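Local coordinates for protein collagen adhesin (PDB 2F68) that binds collagen, probably by closing two domains around it, and so attaches Staphylococcus aureus to host tissue, at residues E65-T70 against H296-N301; T156-P161 against H166-L171; D188-G193 against I256-K261; T220-A225 against S229-D234; V242-G247 against N252-N257. All blocks are in the same frame, centred on the assembly; numbering follows the deposited sequence.

Contact 1. Residues E65-T70 against H296-N301; sequences EGYSKT and HNINAN
Where the C-terminal tail leaves the collagen-binding domain and enters the sheet of the N-terminal Ig-like domain, Ile298 and Ala300 lie against Tyr67 and Lys69. This insertion is consistent with a latch in which the tail of one domain adds a strand to the sheet of the other, in line with the domain swap and the collagen hug proposed for this adhesin. The evidence for a snug fit is the place of Ile298 CD1, which stands 3.5 Å from the centroid of the Tyr67 ring and 8° off the ring normal: a CH-pi contact over the middle of one face. A bend at chi2 (-54°) brings this methyl over the ring, while the other branch, CG2, meets Tyr67 CB at 3.6 Å. The two side chains cross at roughly a right angle.

Lys69 serves two neighbours with different parts of its chain. Its CG packs on Ala300 CB at 3.8 Å; past the bend at chi2 (-77°) the rest runs straight, slanting over the tail, with CE 3.6 Å from Ile298 O. From there NZ gives a proton to a water at 2.9 Å, and that water donates to Asn297 OD1 at 3.0 Å. Asn297 OD1 also receives Ile298 N at 2.9 Å, from above its carbonyl plane, and Asn297 ND2 is tied to Gln267 O.

Strand 104-116 borders both segments: it pairs with strands 62-75 and 300-307, and its Glu111 carboxylate takes Asn299 N. Lys32 of strand 31-40 touches both Tyr67 and Ile298, and Met159 packs on Ile298.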
# COMPACT_ATOMS: atom_id res chain seq x y z
N GLU A 65 -6.61 1.47 -7.75
CA GLU A 65 -6.07 0.18 -7.32
C GLU A 65 -6.64 -0.23 -5.97
O GLU A 65 -6.39 0.42 -4.95
CB GLU A 65 -4.54 0.24 -7.25
CG GLU A 65 -3.86 0.52 -8.59
CD GLU A 65 -2.34 0.58 -8.48
OE1 GLU A 65 -1.73 -0.44 -8.10
OE2 GLU A 65 -1.77 1.64 -8.78
N GLY A 66 -7.43 -1.30 -5.97
CA GLY A 66 -8.03 -1.83 -4.75
C GLY A 66 -7.05 -2.65 -3.93
O GLY A 66 -6.47 -3.61 -4.43
N TYR A 67 -6.87 -2.26 -2.67
CA TYR A 67 -5.98 -2.97 -1.76
C TYR A 67 -6.51 -4.37 -1.46
O TYR A 67 -7.66 -4.53 -1.04
CB TYR A 67 -5.78 -2.18 -0.47
CG TYR A 67 -4.98 -0.91 -0.64
CD1 TYR A 67 -5.62 0.32 -0.80
CD2 TYR A 67 -3.58 -0.93 -0.64
CE1 TYR A 67 -4.88 1.50 -0.96
CE2 TYR A 67 -2.84 0.24 -0.79
CZ TYR A 67 -3.50 1.45 -0.95
OH TYR A 67 -2.77 2.60 -1.11
N SER A 68 -5.67 -5.38 -1.69
CA SER A 68 -6.06 -6.79 -1.60
C SER A 68 -6.53 -7.20 -0.21
O SER A 68 -5.74 -7.29 0.73
CB SER A 68 -4.91 -7.69 -2.07
OG SER A 68 -4.58 -7.44 -3.42
N LYS A 69 -7.84 -7.44 -0.08
CA LYS A 69 -8.44 -7.85 1.18
C LYS A 69 -9.56 -8.88 0.97
O LYS A 69 -10.25 -8.86 -0.05
CB LYS A 69 -8.99 -6.64 1.95
CG LYS A 69 -7.95 -5.84 2.72
CD LYS A 69 -7.55 -6.53 4.02
CE LYS A 69 -6.50 -5.72 4.78
NZ LYS A 69 -6.10 -6.38 6.05
N THR A 70 -9.71 -9.77 1.95
CA THR A 70 -10.78 -10.77 1.94
C THR A 70 -11.56 -10.72 3.25
O THR A 70 -11.07 -11.15 4.30
CB THR A 70 -10.22 -12.20 1.69
OG1 THR A 70 -9.33 -12.19 0.57
CG2 THR A 70 -11.35 -13.18 1.43
N HIS A 296 0.09 3.48 7.50
CA HIS A 296 -1.21 3.05 8.02
C HIS A 296 -1.69 1.77 7.35
O HIS A 296 -1.54 1.60 6.13
CB HIS A 296 -2.25 4.16 7.84
CG HIS A 296 -1.93 5.42 8.57
ND1 HIS A 296 -1.28 6.48 7.99
CD2 HIS A 296 -2.16 5.79 9.86
CE1 HIS A 296 -1.13 7.45 8.87
NE2 HIS A 296 -1.65 7.06 10.02
N ASN A 297 -2.26 0.88 8.15
CA ASN A 297 -2.80 -0.39 7.66
C ASN A 297 -4.13 -0.20 6.93
O ASN A 297 -4.88 0.73 7.24
CB ASN A 297 -2.96 -1.38 8.81
CG ASN A 297 -3.03 -2.83 8.35
OD1 ASN A 297 -2.82 -3.14 7.17
ND2 ASN A 297 -3.33 -3.73 9.28
N ILE A 298 -4.40 -1.08 5.97
CA ILE A 298 -5.61 -0.98 5.15
C ILE A 298 -6.85 -1.46 5.90
O ILE A 298 -6.86 -2.53 6.50
CB ILE A 298 -5.45 -1.77 3.81
CG1 ILE A 298 -4.24 -1.25 3.00
CG2 ILE A 298 -6.74 -1.72 2.98
CD1 ILE A 298 -4.22 0.26 2.73
N ASN A 299 -7.90 -0.63 5.86
CA ASN A 299 -9.17 -0.94 6.49
C ASN A 299 -10.18 -1.50 5.50
O ASN A 299 -10.43 -0.91 4.45
CB ASN A 299 -9.75 0.31 7.17
CG ASN A 299 -8.81 0.90 8.21
OD1 ASN A 299 -8.21 0.19 9.01
ND2 ASN A 299 -8.68 2.23 8.20
N ALA A 300 -10.75 -2.66 5.84
CA ALA A 300 -11.77 -3.30 5.02
C ALA A 300 -12.79 -4.04 5.88
O ALA A 300 -12.43 -4.94 6.65
CB ALA A 300 -11.13 -4.25 4.01
N ASN A 301 -14.05 -3.66 5.75
CA ASN A 301 -15.14 -4.24 6.53
C ASN A 301 -16.37 -4.58 5.68
O ASN A 301 -16.65 -3.89 4.70
CB ASN A 301 -15.54 -3.30 7.67
CG ASN A 301 -14.44 -3.10 8.69
OD1 ASN A 301 -13.83 -4.06 9.17
ND2 ASN A 301 -14.17 -1.85 9.04
O HOH W 1 -3.25 -5.85 5.89

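Contact 2. Residues T156-P161 against H166-L171; sequences TGDMLP and HVRWFL
Backbone bonds bind Thr156 to Phe170 and Asp158 to Arg168. Thr156 and Phe170 form an antiparallel hydrogen-bonded pair, Thr156 N reaching Phe170 O at 3.2 Å and Phe170 N reaching Thr156 O at 2.7 Å. Two residues on, Arg168 N donates to Asp158 O at 2.9 Å, but the return bond from Asp158 N to Arg168 O is weak, so the pairing slackens toward the turn. Next, a water takes over: it accepts from Leu160 N at 2.8 Å and donates to His166 O at 2.6 Å.

This fraying marks a hairpin-like return at the border of the five-stranded sheet of the collagen-binding domain, where 154-156 is an outermost strand and 166-173 lies inside it.

The ionic part is the salt bridge of Arg168 NH1 to Asp158 OD1 at 3.0 Å, made on the syn lone pair. Asp158 and Arg168 run alongside each other with their planar groups 70° apart. With Asp158 CG held between its backbone N and carbonyl carbon (chi1 61°), the carboxylate is brought beside the arginine. The edge of the Phe170 ring lies on one guanidinium face, its CZ 3.3 Å above the plane of the Arg168 group, toward the rim.

Van der Waals contacts surround these. Leu160 CD1 lies against CD and NH1 of Arg168, Thr156 CG2 rests near Phe170 CB, and Met159 CE meets Val167 CG2 at 3.9 Å.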
# COMPACT_ATOMS: atom_id res chain seq x y z
N THR A 156 10.83 6.97 3.82
CA THR A 156 9.42 6.83 3.44
C THR A 156 9.05 5.36 3.22
O THR A 156 9.92 4.49 3.13
CB THR A 156 9.08 7.68 2.19
OG1 THR A 156 7.67 7.58 1.91
CG2 THR A 156 9.87 7.22 0.96
N GLY A 157 7.74 5.09 3.13
CA GLY A 157 7.24 3.74 2.90
C GLY A 157 5.77 3.70 2.51
O GLY A 157 5.03 4.66 2.75
N ASP A 158 5.35 2.59 1.92
CA ASP A 158 3.96 2.39 1.50
C ASP A 158 3.57 0.91 1.47
O ASP A 158 4.42 0.03 1.62
CB ASP A 158 3.71 3.05 0.14
CG ASP A 158 4.57 2.47 -0.97
OD1 ASP A 158 4.23 1.39 -1.49
OD2 ASP A 158 5.58 3.12 -1.34
N MET A 159 2.28 0.66 1.27
CA MET A 159 1.77 -0.70 1.13
C MET A 159 1.21 -0.91 -0.27
O MET A 159 0.40 -0.11 -0.75
CB MET A 159 0.69 -0.98 2.19
CG MET A 159 0.41 -2.46 2.42
SD MET A 159 -0.87 -2.76 3.66
CE MET A 159 -0.03 -2.26 5.16
N LEU A 160 1.66 -1.97 -0.93
CA LEU A 160 1.21 -2.30 -2.29
C LEU A 160 -0.22 -2.82 -2.34
O LEU A 160 -0.61 -3.63 -1.49
CB LEU A 160 2.17 -3.31 -2.94
CG LEU A 160 3.00 -2.89 -4.16
CD1 LEU A 160 3.41 -1.42 -4.15
CD2 LEU A 160 4.22 -3.80 -4.31
N PRO A 161 -1.01 -2.35 -3.32
CA PRO A 161 -2.39 -2.81 -3.53
C PRO A 161 -2.49 -4.30 -3.85
O PRO A 161 -3.51 -4.92 -3.53
CB PRO A 161 -2.85 -1.98 -4.74
CG PRO A 161 -1.96 -0.79 -4.75
CD PRO A 161 -0.63 -1.31 -4.30
N HIS A 166 2.79 -7.22 3.26
CA HIS A 166 4.11 -6.60 3.38
C HIS A 166 4.04 -5.07 3.40
O HIS A 166 3.17 -4.48 2.76
CB HIS A 166 5.03 -7.07 2.25
CG HIS A 166 5.47 -8.49 2.39
ND1 HIS A 166 4.77 -9.54 1.84
CD2 HIS A 166 6.55 -9.04 3.00
CE1 HIS A 166 5.39 -10.67 2.11
NE2 HIS A 166 6.48 -10.40 2.82
N VAL A 167 4.97 -4.46 4.13
CA VAL A 167 5.11 -3.01 4.16
C VAL A 167 6.48 -2.63 3.59
O VAL A 167 7.51 -3.02 4.12
CB VAL A 167 4.95 -2.42 5.59
CG1 VAL A 167 5.02 -0.90 5.56
CG2 VAL A 167 3.63 -2.87 6.22
N ARG A 168 6.46 -1.87 2.50
CA ARG A 168 7.68 -1.41 1.85
C ARG A 168 8.32 -0.27 2.64
O ARG A 168 7.62 0.51 3.28
CB ARG A 168 7.40 -0.95 0.41
CG ARG A 168 6.77 -2.00 -0.48
CD ARG A 168 6.19 -1.36 -1.74
NE ARG A 168 7.20 -1.11 -2.76
CZ ARG A 168 7.10 -0.18 -3.71
NH1 ARG A 168 6.04 0.62 -3.77
NH2 ARG A 168 8.08 -0.04 -4.59
N TRP A 169 9.64 -0.18 2.58
CA TRP A 169 10.39 0.90 3.23
C TRP A 169 11.51 1.39 2.33
O TRP A 169 12.15 0.59 1.63
CB TRP A 169 10.96 0.44 4.57
CG TRP A 169 9.91 0.06 5.59
CD1 TRP A 169 9.60 -1.19 6.01
CD2 TRP A 169 9.04 0.96 6.29
NE1 TRP A 169 8.59 -1.14 6.95
CE2 TRP A 169 8.23 0.17 7.14
CE3 TRP A 169 8.87 2.35 6.30
CZ2 TRP A 169 7.25 0.72 7.98
CZ3 TRP A 169 7.90 2.90 7.14
CH2 TRP A 169 7.11 2.08 7.96
N PHE A 170 11.76 2.69 2.35
CA PHE A 170 12.77 3.31 1.49
C PHE A 170 13.71 4.22 2.28
O PHE A 170 13.27 5.16 2.94
CB PHE A 170 12.11 4.11 0.36
CG PHE A 170 11.37 3.25 -0.63
CD1 PHE A 170 10.01 2.98 -0.46
CD2 PHE A 170 12.01 2.74 -1.75
CE1 PHE A 170 9.32 2.19 -1.37
CE2 PHE A 170 11.33 1.95 -2.67
CZ PHE A 170 9.98 1.68 -2.48
N LEU A 171 15.01 3.92 2.21
CA LEU A 171 16.04 4.76 2.82
C LEU A 171 16.79 5.53 1.74
O LEU A 171 17.74 5.03 1.14
CB LEU A 171 17.01 3.92 3.66
CG LEU A 171 16.71 3.70 5.15
CD1 LEU A 171 15.50 2.80 5.36
CD2 LEU A 171 17.93 3.13 5.85
O HOH W 2 3.16 -4.08 0.16

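Contact 3. Residues D188-G193 against I256-K261; sequences DQIQGG and INYKTK
Tyr258 packs obliquely against Ile190, its CE1 3.7 Å from Ile190 CD1. The two side chains come from opposite directions, one from each strand. Ile190 sends its other branch elsewhere: CG2 meets Thr260 CG2 tip to tip at 4.0 Å. One isoleucine thus divides its methyls between two residues that sit on the same side of strand 256-261, two positions apart.

Strands 188-190 and 256-261 belong to different sheets. Their axes come no nearer than 11.1 Å and their N-to-C directions differ by 23°, which is the spacing of facing layers in a beta sandwich, not of neighbours within a sheet. All four touching residues are buried, so the contact is part of the hydrophobic filling of the collagen-binding domain.

A polar group is nonetheless enclosed there. Tyr258 OH lies 3.0 Å from Asp188 OD1, and carboxylate and ring stand almost perpendicular, at 89°. Both groups have their hydrogen-bonding partner in Asn272: its OD1 pairs with the tyrosine hydroxyl and its ND2 with Asp188 OD1, so the one amide bridges phenol and carboxylate. With the ring set between its backbone N and carbonyl carbon (chi1 61°), Tyr258 points its hydroxyl at the facing strand. Thr260 also divides its branches, CG2 facing Ile190 while OG1 bonds to Val167 O and Trp169 NE1 in the adjoining strand 166-173.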
# COMPACT_ATOMS: atom_id res chain seq x y z
N ASP A 188 18.90 2.44 11.57
CA ASP A 188 17.47 2.17 11.40
C ASP A 188 16.96 1.15 12.42
O ASP A 188 17.64 0.17 12.73
CB ASP A 188 17.19 1.69 9.98
CG ASP A 188 15.71 1.63 9.65
OD1 ASP A 188 15.03 0.68 10.10
OD2 ASP A 188 15.22 2.53 8.94
N GLN A 189 15.76 1.41 12.94
CA GLN A 189 15.08 0.50 13.87
C GLN A 189 13.65 0.26 13.41
O GLN A 189 12.86 1.20 13.30
CB GLN A 189 15.09 1.07 15.30
CG GLN A 189 16.47 1.37 15.88
CD GLN A 189 16.97 2.76 15.55
OE1 GLN A 189 16.19 3.71 15.44
NE2 GLN A 189 18.28 2.89 15.38
N ILE A 190 13.32 -1.00 13.15
CA ILE A 190 11.97 -1.38 12.73
C ILE A 190 11.15 -1.78 13.96
O ILE A 190 11.54 -2.68 14.71
CB ILE A 190 11.98 -2.52 11.68
CG1 ILE A 190 13.00 -2.23 10.58
CG2 ILE A 190 10.59 -2.72 11.09
CD1 ILE A 190 13.50 -3.46 9.84
N GLN A 191 10.02 -1.10 14.16
CA GLN A 191 9.19 -1.29 15.35
C GLN A 191 8.36 -2.58 15.29
O GLN A 191 8.38 -3.30 14.29
CB GLN A 191 8.28 -0.07 15.58
CG GLN A 191 9.02 1.27 15.67
CD GLN A 191 10.06 1.31 16.78
OE1 GLN A 191 11.23 1.60 16.54
NE2 GLN A 191 9.63 1.03 18.01
N GLY A 192 7.65 -2.86 16.38
CA GLY A 192 6.87 -4.09 16.53
C GLY A 192 5.67 -4.20 15.60
O GLY A 192 5.20 -3.21 15.04
N GLY A 193 5.19 -5.43 15.43
CA GLY A 193 4.05 -5.72 14.55
C GLY A 193 4.46 -6.13 13.15
O GLY A 193 3.61 -6.41 12.31
N ILE A 256 17.95 2.56 -0.31
CA ILE A 256 17.87 1.24 0.32
C ILE A 256 16.41 0.86 0.59
O ILE A 256 15.76 1.41 1.49
CB ILE A 256 18.72 1.15 1.61
CG1 ILE A 256 20.18 1.51 1.32
CG2 ILE A 256 18.62 -0.25 2.23
CD1 ILE A 256 21.01 1.83 2.55
N ASN A 257 15.91 -0.08 -0.20
CA ASN A 257 14.56 -0.62 -0.05
C ASN A 257 14.57 -1.85 0.86
O ASN A 257 15.63 -2.43 1.10
CB ASN A 257 13.98 -0.95 -1.43
CG ASN A 257 12.55 -1.48 -1.37
OD1 ASN A 257 12.26 -2.56 -1.88
ND2 ASN A 257 11.66 -0.72 -0.74
N TYR A 258 13.40 -2.21 1.38
CA TYR A 258 13.19 -3.51 2.05
C TYR A 258 11.73 -3.72 2.45
O TYR A 258 11.02 -2.76 2.78
CB TYR A 258 14.12 -3.72 3.25
CG TYR A 258 13.99 -2.70 4.36
CD1 TYR A 258 13.10 -2.90 5.42
CD2 TYR A 258 14.78 -1.55 4.38
CE1 TYR A 258 12.98 -1.98 6.45
CE2 TYR A 258 14.67 -0.62 5.40
CZ TYR A 258 13.77 -0.84 6.43
OH TYR A 258 13.66 0.08 7.45
N LYS A 259 11.29 -4.97 2.43
CA LYS A 259 9.92 -5.34 2.78
C LYS A 259 9.85 -5.99 4.16
O LYS A 259 10.71 -6.79 4.52
CB LYS A 259 9.33 -6.28 1.73
CG LYS A 259 9.14 -5.66 0.35
CD LYS A 259 8.60 -6.67 -0.65
CE LYS A 259 8.47 -6.07 -2.04
NZ LYS A 259 7.94 -7.05 -3.02
N THR A 260 8.82 -5.62 4.92
CA THR A 260 8.60 -6.18 6.25
C THR A 260 7.28 -6.94 6.30
O THR A 260 6.21 -6.37 6.05
CB THR A 260 8.62 -5.09 7.35
OG1 THR A 260 7.75 -4.02 6.98
CG2 THR A 260 10.03 -4.55 7.54
N LYS A 261 7.36 -8.23 6.63
CA LYS A 261 6.18 -9.09 6.74
C LYS A 261 5.37 -8.75 7.99
O LYS A 261 5.90 -8.73 9.10
CB LYS A 261 6.60 -10.57 6.75
CG LYS A 261 5.46 -11.58 6.84
CD LYS A 261 4.75 -11.76 5.50
CE LYS A 261 3.63 -12.79 5.61
NZ LYS A 261 2.96 -13.02 4.30

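Contact 4. Residues T220-A225 against S229-D234; sequences TDFEKA and SKITVD
Helix 220-225 runs 149° to strand 230-234, its axis 8.5 Å away at closest approach, with the CA atoms of Glu223 and Ser229 the nearest pair, 5.3 Å apart. The main directional link is Glu223 OE2, which accepts Ile231 N at 3.1 Å and 153°, on the anti side of the carboxylate and 28° out of its plane. The acid reaches it by running straight beyond CG, past Ser229 O.

The exposed Lys230 crosses the same side chain obliquely, NZ to Glu223 OE1 at 3.8 Å, a long salt bridge that probably adds only modestly; its aliphatic CD lies closer to OE2.

The segments form a helix-turn-strand unit packing over the side of the collagen-binding sandwich where strand 230-234 borders its sheet, with Phe222 between the two sheets. Its ring, swung anti to the backbone N, touches Ile231 CD1 through CD2 at 3.6 Å and Ser229 CB through CE2 at 3.8 Å; phenylalanine and isoleucine meet at nearly a right angle. Phe222 continues inward onto Ile203 and Val205 of strand 194-207, and its ring also meets that of Phe226. Across the turn, a water sits 2.8 Å from Glu223 O and 2.7 Å from Ser229 O.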
# COMPACT_ATOMS: atom_id res chain seq x y z
N THR A 220 26.44 -8.46 0.12
CA THR A 220 27.80 -8.92 -0.15
C THR A 220 28.42 -8.20 -1.35
O THR A 220 29.59 -7.82 -1.31
CB THR A 220 27.85 -10.45 -0.38
OG1 THR A 220 27.04 -11.11 0.60
CG2 THR A 220 29.28 -10.98 -0.28
N ASP A 221 27.62 -8.00 -2.40
CA ASP A 221 28.07 -7.31 -3.61
C ASP A 221 28.27 -5.81 -3.39
O ASP A 221 29.11 -5.19 -4.05
CB ASP A 221 27.10 -7.55 -4.77
CG ASP A 221 27.09 -9.01 -5.24
OD1 ASP A 221 28.14 -9.68 -5.18
OD2 ASP A 221 26.01 -9.47 -5.67
N PHE A 222 27.48 -5.24 -2.48
CA PHE A 222 27.59 -3.82 -2.13
C PHE A 222 28.85 -3.53 -1.32
O PHE A 222 29.55 -2.55 -1.58
CB PHE A 222 26.34 -3.37 -1.35
CG PHE A 222 26.31 -1.89 -1.05
CD1 PHE A 222 25.79 -0.99 -1.97
CD2 PHE A 222 26.80 -1.40 0.16
CE1 PHE A 222 25.76 0.38 -1.69
CE2 PHE A 222 26.78 -0.04 0.45
CZ PHE A 222 26.25 0.85 -0.48
N GLU A 223 29.15 -4.40 -0.36
CA GLU A 223 30.31 -4.24 0.52
C GLU A 223 31.63 -4.53 -0.19
O GLU A 223 32.68 -4.03 0.21
CB GLU A 223 30.17 -5.13 1.76
CG GLU A 223 29.09 -4.66 2.74
CD GLU A 223 28.96 -5.56 3.97
OE1 GLU A 223 29.83 -6.43 4.18
OE2 GLU A 223 27.98 -5.38 4.73
N LYS A 224 31.57 -5.33 -1.26
CA LYS A 224 32.75 -5.63 -2.07
C LYS A 224 33.07 -4.51 -3.06
O LYS A 224 34.23 -4.16 -3.25
CB LYS A 224 32.57 -6.96 -2.82
CG LYS A 224 32.82 -8.20 -1.97
CD LYS A 224 32.60 -9.47 -2.77
CE LYS A 224 32.84 -10.72 -1.93
NZ LYS A 224 34.28 -10.90 -1.58
N ALA A 225 32.03 -3.96 -3.68
CA ALA A 225 32.17 -2.85 -4.62
C ALA A 225 32.52 -1.54 -3.91
O ALA A 225 33.22 -0.69 -4.46
CB ALA A 225 30.91 -2.68 -5.45
N SER A 229 32.23 0.06 3.46
CA SER A 229 30.78 0.05 3.67
C SER A 229 30.34 -1.19 4.44
O SER A 229 30.92 -2.27 4.29
CB SER A 229 30.04 0.11 2.33
OG SER A 229 30.27 1.34 1.67
N LYS A 230 29.32 -1.02 5.27
CA LYS A 230 28.78 -2.11 6.08
C LYS A 230 27.29 -1.92 6.36
O LYS A 230 26.89 -0.98 7.04
CB LYS A 230 29.56 -2.24 7.39
CG LYS A 230 29.23 -3.48 8.22
CD LYS A 230 29.83 -4.75 7.63
CE LYS A 230 29.44 -5.98 8.44
NZ LYS A 230 30.00 -7.23 7.87
N ILE A 231 26.48 -2.83 5.81
CA ILE A 231 25.05 -2.87 6.10
C ILE A 231 24.79 -3.97 7.13
O ILE A 231 24.49 -5.11 6.78
CB ILE A 231 24.19 -3.08 4.82
CG1 ILE A 231 24.62 -2.12 3.70
CG2 ILE A 231 22.70 -2.90 5.14
CD1 ILE A 231 24.09 -2.48 2.32
N THR A 232 24.94 -3.61 8.40
CA THR A 232 24.76 -4.55 9.50
C THR A 232 23.27 -4.78 9.76
O THR A 232 22.53 -3.83 10.04
CB THR A 232 25.45 -4.06 10.80
OG1 THR A 232 26.77 -3.60 10.50
CG2 THR A 232 25.52 -5.17 11.84
N VAL A 233 22.85 -6.03 9.66
CA VAL A 233 21.44 -6.39 9.86
C VAL A 233 21.28 -7.38 11.01
O VAL A 233 21.85 -8.47 11.00
CB VAL A 233 20.81 -6.99 8.56
CG1 VAL A 233 19.37 -7.40 8.81
CG2 VAL A 233 20.89 -5.99 7.41
N ASP A 234 20.51 -6.97 12.02
CA ASP A 234 20.12 -7.84 13.11
C ASP A 234 18.65 -8.23 12.91
O ASP A 234 17.75 -7.45 13.21
CB ASP A 234 20.33 -7.15 14.46
CG ASP A 234 20.35 -8.13 15.63
OD1 ASP A 234 19.36 -8.87 15.82
OD2 ASP A 234 21.36 -8.14 16.37
O HOH W 3 33.06 -2.94 2.72

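Contact 5. Residues V242-G247 against N252-N257; sequences VTIPQG and NSFSIN
Ile244, Phe254 and Ile256 account for most of the surface buried here, with Val242 as the fourth member. Ile244 lies over one face of the Phe254 ring: its CD1 is 4.1 Å from the centroid and 19° off the normal, displaced toward the rim beside CD1 of the ring. This is a CH-pi contact. The second branch extends the overlap, CG2 standing 3.9 Å from Phe254 CZ, so the isoleucine spans the ring from its CG end to its far tip. The two side chains slide past each other in opposite directions, and a chi2 of 159° stretches Ile244 CD1 outward to the ring.

Ile256 meets Val242 differently, tip to tip. Its CD1 is 3.8 Å from Val242 CG1 and likewise 3.8 Å from Val242 CG2, so one methyl nests against both arms of the valine fork.

The CA atoms of Val242 and Ile256, like those of Ile244 and Phe254, are 9.5 Å apart, too far for pairing within a sheet; the strands face each other as opposing layers of the sandwich. Pro245 is the N-cap of the short helix 246-249, through which the chain passes from one layer to the other.

With backbone groups bonded inside their own sheets, as Ile244 is to Ile184 and Phe254 to Ile173, the layers meet between these two segments through methyl and ring surfaces, held by dispersion, the CH-pi contact and exclusion of water, with no polar bond.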
# COMPACT_ATOMS: atom_id res chain seq x y z
N VAL A 242 23.64 1.21 8.60
CA VAL A 242 24.32 1.49 7.34
C VAL A 242 25.48 2.47 7.55
O VAL A 242 25.29 3.56 8.10
CB VAL A 242 23.35 2.05 6.26
CG1 VAL A 242 24.03 2.14 4.90
CG2 VAL A 242 22.10 1.18 6.16
N THR A 243 26.67 2.06 7.11
CA THR A 243 27.86 2.91 7.16
C THR A 243 28.44 3.05 5.75
O THR A 243 28.76 2.06 5.10
CB THR A 243 28.93 2.34 8.12
OG1 THR A 243 28.32 2.04 9.39
CG2 THR A 243 30.06 3.34 8.33
N ILE A 244 28.55 4.30 5.29
CA ILE A 244 29.11 4.59 3.97
C ILE A 244 30.28 5.57 4.10
O ILE A 244 30.11 6.66 4.65
CB ILE A 244 28.04 5.17 3.00
CG1 ILE A 244 26.81 4.26 2.93
CG2 ILE A 244 28.63 5.37 1.60
CD1 ILE A 244 25.54 4.94 2.43
N PRO A 245 31.48 5.17 3.62
CA PRO A 245 32.66 6.04 3.61
C PRO A 245 32.44 7.31 2.79
O PRO A 245 31.63 7.30 1.85
CB PRO A 245 33.73 5.17 2.96
CG PRO A 245 33.27 3.77 3.17
CD PRO A 245 31.79 3.84 3.07
N GLN A 246 33.16 8.37 3.13
CA GLN A 246 32.98 9.68 2.49
C GLN A 246 33.44 9.72 1.03
O GLN A 246 32.98 10.56 0.25
CB GLN A 246 33.65 10.79 3.31
CG GLN A 246 35.18 10.75 3.35
CD GLN A 246 35.77 11.94 4.08
OE1 GLN A 246 36.25 12.88 3.46
NE2 GLN A 246 35.74 11.90 5.41
N GLY A 247 34.35 8.81 0.67
CA GLY A 247 34.86 8.70 -0.69
C GLY A 247 33.83 8.15 -1.67
O GLY A 247 33.81 8.55 -2.84
N ASN A 252 27.12 10.47 -5.07
CA ASN A 252 26.29 9.28 -5.23
C ASN A 252 25.03 9.30 -4.37
O ASN A 252 25.05 9.78 -3.23
CB ASN A 252 27.10 8.01 -4.93
CG ASN A 252 28.16 7.73 -5.98
OD1 ASN A 252 27.85 7.48 -7.14
ND2 ASN A 252 29.42 7.76 -5.56
N SER A 253 23.94 8.77 -4.92
CA SER A 253 22.68 8.64 -4.20
C SER A 253 22.42 7.17 -3.85
O SER A 253 22.53 6.29 -4.70
CB SER A 253 21.52 9.19 -5.03
OG SER A 253 20.30 9.17 -4.30
N PHE A 254 22.08 6.92 -2.58
CA PHE A 254 21.86 5.56 -2.09
C PHE A 254 20.41 5.35 -1.67
O PHE A 254 19.94 5.95 -0.70
CB PHE A 254 22.81 5.25 -0.93
CG PHE A 254 24.27 5.29 -1.30
CD1 PHE A 254 25.00 6.46 -1.14
CD2 PHE A 254 24.91 4.16 -1.79
CE1 PHE A 254 26.35 6.51 -1.48
CE2 PHE A 254 26.26 4.20 -2.13
CZ PHE A 254 26.98 5.37 -1.97
N SER A 255 19.71 4.50 -2.41
CA SER A 255 18.32 4.15 -2.10
C SER A 255 18.23 2.71 -1.60
O SER A 255 18.40 1.76 -2.37
CB SER A 255 17.42 4.36 -3.33
OG SER A 255 16.06 4.14 -3.01
N ILE A 256 17.95 2.56 -0.31
CA ILE A 256 17.87 1.24 0.32
C ILE A 256 16.41 0.86 0.59
O ILE A 256 15.76 1.41 1.49
CB ILE A 256 18.72 1.15 1.61
CG1 ILE A 256 20.18 1.51 1.32
CG2 ILE A 256 18.62 -0.25 2.23
CD1 ILE A 256 21.01 1.83 2.55
N ASN A 257 15.91 -0.08 -0.20
CA ASN A 257 14.56 -0.62 -0.05
C ASN A 257 14.57 -1.85 0.86
O ASN A 257 15.63 -2.43 1.10
CB ASN A 257 13.98 -0.95 -1.43
CG ASN A 257 12.55 -1.48 -1.37
OD1 ASN A 257 12.26 -2.56 -1.88
ND2 ASN A 257 11.66 -0.72 -0.74

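Overall arrangement
Contacts 2 to 5 lie in the collagen-binding domain and are all nested, along the chain, in the loop that contact 1 closes between the domains. Contacts 2, 3 and 5 share one sheet through neighbouring strands 166-173 and 252-262; contacts 3 and 5 both use strand 252-262, their centres about 18 Å apart, and join it to the facing sheet. Contact 4 adds the helix next to contact 5, at about 10 Å between centres. Contact 2 touches contact 1, where Pro161 O meets Ser68 OG, whereas contacts 4 and 1 are about 35 Å apart between centres. The sandwich leads through contact 2 to the junction between domains, consistent with a hug around collagen.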